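Local coordinates for protein lovastatin nonaketide synthase, polyketide synthase component (Aspergillus terreus, PDB 7CPX) that builds the nonaketide dihydromonacolin L for lovastatin from malonyl-CoA as a homodimeric polyketide synthase, methylating and reducing the growing chain together with its partner LovC, at residues M489-P500 / H529-I540. The protein carries 2 engineered substitutions. Sequence-based numbering, arbitrary orientation.
Sequences MEEMLQFLQSHP and HETIRRALEDAI
Arg533 lies across the side of helix 489-498, and its nearest neighbour changes from CB to CG to CD. CB touches Leu493 CD1 at 3.8 Å; CG rests on Leu496 CB, also at 3.8 Å; CD reaches Gln497 CG at 3.7 Å. The chain then bends at chi3 (-61°), bringing NH1 to 3.8 Å from Leu496 O, an approach that is not a hydrogen bond. The arginine thus acts here through its aliphatic stem. Three leucines interdigitate as knobs: Leu493 enters the hole formed by Arg533, Leu536, Glu537 and Ile540, Leu496 that of His529, Ile532, Arg533 and Leu536, while Leu536 answers from the other helix among Met489, Met492, Leu493 and Leu496. At one end Met489 SD abuts Ala539 CB (3.6 Å); at the other, Pro500 O lies 3.1 Å above the His529 ring plane, poorly angled for a hydrogen bond; His529 NE2 is hydrogen-bonded instead to Ile502 O. No hydrogen bond links the segments. The axes of 489-498 and 529-540 approach to 9.7 Å, their directions 157° apart: a nearly antiparallel knobs-into-holes helix pair packed against strands 475-479 and 520-524, consistent with the alpha/beta linker domain between ketosynthase and acyltransferase in megasynthases.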
loop_
_atom_site.group_PDB
_atom_site.type_symbol
_atom_site.label_atom_id
_atom_site.label_comp_id
_atom_site.label_asym_id
_atom_site.label_seq_id
_atom_site.Cartn_x
_atom_site.Cartn_y
_atom_site.Cartn_z
ATOM N N MET A 489 48.856 11.004 -15.524
ATOM C CA MET A 489 49.860 11.957 -15.984
ATOM C C MET A 489 49.617 13.333 -15.380
ATOM O O MET A 489 50.556 13.999 -14.928
ATOM C CB MET A 489 49.857 12.029 -17.510
ATOM C CG MET A 489 50.440 10.797 -18.184
ATOM S SD MET A 489 50.668 10.983 -19.964
ATOM C CE MET A 489 48.971 11.051 -20.527
ATOM N N GLU A 490 48.356 13.769 -15.350
ATOM C CA GLU A 490 48.033 15.059 -14.746
ATOM C C GLU A 490 48.413 15.082 -13.269
ATOM O O GLU A 490 49.038 16.035 -12.785
ATOM C CB GLU A 490 46.541 15.353 -14.915
ATOM C CG GLU A 490 46.093 15.561 -16.350
ATOM C CD GLU A 490 46.434 16.942 -16.873
ATOM O OE1 GLU A 490 47.306 17.608 -16.278
ATOM O OE2 GLU A 490 45.823 17.365 -17.877
ATOM N N GLU A 491 48.039 14.030 -12.536
ATOM C CA GLU A 491 48.320 13.981 -11.107
ATOM C C GLU A 491 49.818 13.921 -10.844
ATOM O O GLU A 491 50.305 14.520 -9.883
ATOM C CB GLU A 491 47.619 12.780 -10.473
ATOM C CG GLU A 491 46.510 13.148 -9.498
ATOM C CD GLU A 491 47.031 13.806 -8.233
ATOM O OE1 GLU A 491 48.095 14.457 -8.289
ATOM O OE2 GLU A 491 46.375 13.666 -7.179
ATOM N N MET A 492 50.562 13.198 -11.681
ATOM C CA MET A 492 52.006 13.121 -11.505
ATOM C C MET A 492 52.665 14.459 -11.806
ATOM O O MET A 492 53.634 14.841 -11.143
ATOM C CB MET A 492 52.584 12.026 -12.401
ATOM C CG MET A 492 54.080 11.811 -12.234
ATOM S SD MET A 492 54.555 11.389 -10.547
ATOM C CE MET A 492 53.654 9.860 -10.313
ATOM N N LEU A 493 52.160 15.183 -12.806
ATOM C CA LEU A 493 52.668 16.524 -13.068
ATOM C C LEU A 493 52.427 17.434 -11.870
ATOM O O LEU A 493 53.325 18.170 -11.438
ATOM C CB LEU A 493 52.003 17.093 -14.321
ATOM C CG LEU A 493 52.371 18.527 -14.703
ATOM C CD1 LEU A 493 53.843 18.629 -15.061
ATOM C CD2 LEU A 493 51.502 18.998 -15.852
ATOM N N GLN A 494 51.216 17.385 -11.310
ATOM C CA GLN A 494 50.921 18.193 -10.132
ATOM C C GLN A 494 51.785 17.784 -8.947
ATOM O O GLN A 494 52.221 18.638 -8.170
ATOM C CB GLN A 494 49.440 18.076 -9.770
ATOM C CG GLN A 494 48.500 18.603 -10.839
ATOM C CD GLN A 494 47.041 18.421 -10.472
ATOM O OE1 GLN A 494 46.638 18.676 -9.337
ATOM N NE2 GLN A 494 46.241 17.972 -11.433
ATOM N N PHE A 495 52.033 16.484 -8.791
ATOM C CA PHE A 495 52.874 15.989 -7.706
ATOM C C PHE A 495 54.312 16.468 -7.860
ATOM O O PHE A 495 54.946 16.878 -6.880
ATOM C CB PHE A 495 52.797 14.463 -7.677
ATOM C CG PHE A 495 53.877 13.805 -6.873
ATOM C CD1 PHE A 495 53.761 13.678 -5.503
ATOM C CD2 PHE A 495 54.999 13.288 -7.496
ATOM C CE1 PHE A 495 54.750 13.063 -4.766
ATOM C CE2 PHE A 495 55.991 12.672 -6.766
ATOM C CZ PHE A 495 55.866 12.556 -5.398
ATOM N N LEU A 496 54.842 16.425 -9.083
ATOM C CA LEU A 496 56.184 16.938 -9.332
ATOM C C LEU A 496 56.259 18.428 -9.036
ATOM O O LEU A 496 57.233 18.902 -8.440
ATOM C CB LEU A 496 56.586 16.660 -10.779
ATOM C CG LEU A 496 56.868 15.196 -11.111
ATOM C CD1 LEU A 496 56.700 14.948 -12.596
ATOM C CD2 LEU A 496 58.268 14.817 -10.664
ATOM N N GLN A 497 55.238 19.183 -9.445
ATOM C CA GLN A 497 55.202 20.601 -9.113
ATOM C C GLN A 497 55.172 20.805 -7.603
ATOM O O GLN A 497 55.816 21.720 -7.077
ATOM C CB GLN A 497 53.988 21.261 -9.767
ATOM C CG GLN A 497 54.051 21.300 -11.284
ATOM C CD GLN A 497 52.761 21.791 -11.908
ATOM O OE1 GLN A 497 51.768 22.014 -11.215
ATOM N NE2 GLN A 497 52.768 21.964 -13.224
ATOM N N SER A 498 54.425 19.959 -6.891
ATOM C CA SER A 498 54.312 20.080 -5.443
ATOM C C SER A 498 55.545 19.553 -4.720
ATOM O O SER A 498 55.872 20.043 -3.634
ATOM C CB SER A 498 53.071 19.334 -4.952
ATOM O OG SER A 498 51.903 19.804 -5.603
ATOM N N HIS A 499 56.234 18.568 -5.293
ATOM C CA HIS A 499 57.374 17.917 -4.648
ATOM C C HIS A 499 58.563 17.895 -5.599
ATOM O O HIS A 499 59.016 16.827 -6.028
ATOM C CB HIS A 499 57.014 16.498 -4.206
ATOM C CG HIS A 499 55.898 16.440 -3.211
ATOM N ND1 HIS A 499 56.083 16.695 -1.870
ATOM C CD2 HIS A 499 54.584 16.151 -3.362
ATOM C CE1 HIS A 499 54.931 16.568 -1.236
ATOM N NE2 HIS A 499 54.005 16.238 -2.119
ATOM N N PRO A 500 59.097 19.067 -5.951
ATOM C CA PRO A 500 60.359 19.093 -6.703
ATOM C C PRO A 500 61.537 18.560 -5.908
ATOM O O PRO A 500 62.550 18.179 -6.508
ATOM C CB PRO A 500 60.537 20.577 -7.042
ATOM C CG PRO A 500 59.782 21.296 -5.973
ATOM C CD PRO A 500 58.610 20.420 -5.637
ATOM N N HIS A 529 63.874 17.462 -13.187
ATOM C CA HIS A 529 62.476 17.712 -12.854
ATOM C C HIS A 529 61.799 18.580 -13.905
ATOM O O HIS A 529 60.660 18.312 -14.300
ATOM C CB HIS A 529 62.374 18.365 -11.475
ATOM C CG HIS A 529 62.740 17.452 -10.347
ATOM N ND1 HIS A 529 63.987 17.452 -9.763
ATOM C CD2 HIS A 529 62.020 16.507 -9.697
ATOM C CE1 HIS A 529 64.021 16.547 -8.799
ATOM N NE2 HIS A 529 62.839 15.960 -8.740
ATOM N N GLU A 530 62.477 19.633 -14.366
ATOM C CA GLU A 530 61.882 20.486 -15.390
ATOM C C GLU A 530 61.676 19.720 -16.691
ATOM O O GLU A 530 60.621 19.831 -17.329
ATOM C CB GLU A 530 62.763 21.712 -15.627
ATOM C CG GLU A 530 62.916 22.607 -14.410
ATOM C CD GLU A 530 63.753 23.837 -14.694
ATOM O OE1 GLU A 530 64.196 24.003 -15.849
ATOM O OE2 GLU A 530 63.970 24.639 -13.760
ATOM N N THR A 531 62.675 18.934 -17.096
ATOM C CA THR A 531 62.561 18.171 -18.333
ATOM C C THR A 531 61.421 17.167 -18.246
ATOM O O THR A 531 60.622 17.030 -19.180
ATOM C CB THR A 531 63.880 17.457 -18.629
ATOM O OG1 THR A 531 64.970 18.374 -18.467
ATOM C CG2 THR A 531 63.891 16.916 -20.050
ATOM N N ILE A 532 61.324 16.459 -17.119
ATOM C CA ILE A 532 60.284 15.448 -16.978
ATOM C C ILE A 532 58.912 16.104 -16.903
ATOM O O ILE A 532 57.931 15.575 -17.434
ATOM C CB ILE A 532 60.566 14.552 -15.755
ATOM C CG1 ILE A 532 60.015 13.144 -15.988
ATOM C CG2 ILE A 532 59.955 15.133 -14.492
ATOM C CD1 ILE A 532 60.811 12.329 -16.989
ATOM N N ARG A 533 58.814 17.266 -16.252
ATOM C CA ARG A 533 57.539 17.976 -16.207
ATOM C C ARG A 533 57.102 18.417 -17.598
ATOM O O ARG A 533 55.928 18.273 -17.964
ATOM C CB ARG A 533 57.634 19.183 -15.274
ATOM C CG ARG A 533 57.552 18.839 -13.797
ATOM C CD ARG A 533 57.093 20.034 -12.976
ATOM N NE ARG A 533 58.015 21.160 -13.076
ATOM C CZ ARG A 533 59.016 21.395 -12.237
ATOM N NH1 ARG A 533 59.265 20.596 -11.211
ATOM N NH2 ARG A 533 59.787 22.460 -12.431
ATOM N N ARG A 534 58.027 18.962 -18.389
ATOM C CA ARG A 534 57.665 19.390 -19.737
ATOM C C ARG A 534 57.300 18.198 -20.612
ATOM O O ARG A 534 56.374 18.279 -21.430
ATOM C CB ARG A 534 58.805 20.193 -20.360
ATOM C CG ARG A 534 58.913 21.606 -19.812
ATOM C CD ARG A 534 59.908 22.443 -20.597
ATOM N NE ARG A 534 61.288 22.081 -20.299
ATOM C CZ ARG A 534 62.000 22.588 -19.300
ATOM N NH1 ARG A 534 61.488 23.481 -18.468
ATOM N NH2 ARG A 534 63.256 22.187 -19.129
ATOM N N ALA A 535 58.008 17.079 -20.454
ATOM C CA ALA A 535 57.662 15.882 -21.210
ATOM C C ALA A 535 56.298 15.345 -20.791
ATOM O O ALA A 535 55.539 14.843 -21.626
ATOM C CB ALA A 535 58.748 14.823 -21.033
ATOM N N LEU A 536 55.969 15.439 -19.500
ATOM C CA LEU A 536 54.637 15.063 -19.042
ATOM C C LEU A 536 53.575 15.963 -19.655
ATOM O O LEU A 536 52.500 15.495 -20.042
ATOM C CB LEU A 536 54.566 15.125 -17.518
ATOM C CG LEU A 536 54.760 13.807 -16.768
ATOM C CD1 LEU A 536 54.959 14.067 -15.288
ATOM C CD2 LEU A 536 53.572 12.887 -16.987
ATOM N N GLU A 537 53.853 17.265 -19.734
ATOM C CA GLU A 537 52.927 18.179 -20.396
ATOM C C GLU A 537 52.716 17.768 -21.848
ATOM O O GLU A 537 51.583 17.742 -22.346
ATOM C CB GLU A 537 53.461 19.608 -20.321
ATOM C CG GLU A 537 53.471 20.209 -18.928
ATOM C CD GLU A 537 52.110 20.724 -18.508
ATOM O OE1 GLU A 537 51.097 20.258 -19.070
ATOM O OE2 GLU A 537 52.054 21.600 -17.620
ATOM N N ASP A 538 53.808 17.442 -22.540
ATOM C CA ASP A 538 53.706 17.030 -23.936
ATOM C C ASP A 538 52.885 15.755 -24.072
ATOM O O ASP A 538 52.048 15.638 -24.973
ATOM C CB ASP A 538 55.101 16.831 -24.525
ATOM C CG ASP A 538 55.949 18.085 -24.452
ATOM O OD1 ASP A 538 55.378 19.194 -24.501
ATOM O OD2 ASP A 538 57.187 17.960 -24.345
ATOM N N ALA A 539 53.114 14.784 -23.185
ATOM C CA ALA A 539 52.357 13.537 -23.239
ATOM C C ALA A 539 50.880 13.779 -22.967
ATOM O O ALA A 539 50.013 13.202 -23.634
ATOM C CB ALA A 539 52.926 12.535 -22.234
ATOM N N ILE A 540 50.573 14.630 -21.986
ATOM C CA ILE A 540 49.183 14.939 -21.672
ATOM C C ILE A 540 48.501 15.577 -22.871
ATOM O O ILE A 540 47.375 15.216 -23.231
ATOM C CB ILE A 540 49.110 15.847 -20.431
ATOM C CG1 ILE A 540 49.558 15.079 -19.186
ATOM C CG2 ILE A 540 47.701 16.383 -20.249
ATOM C CD1 ILE A 540 49.864 15.963 -17.998
#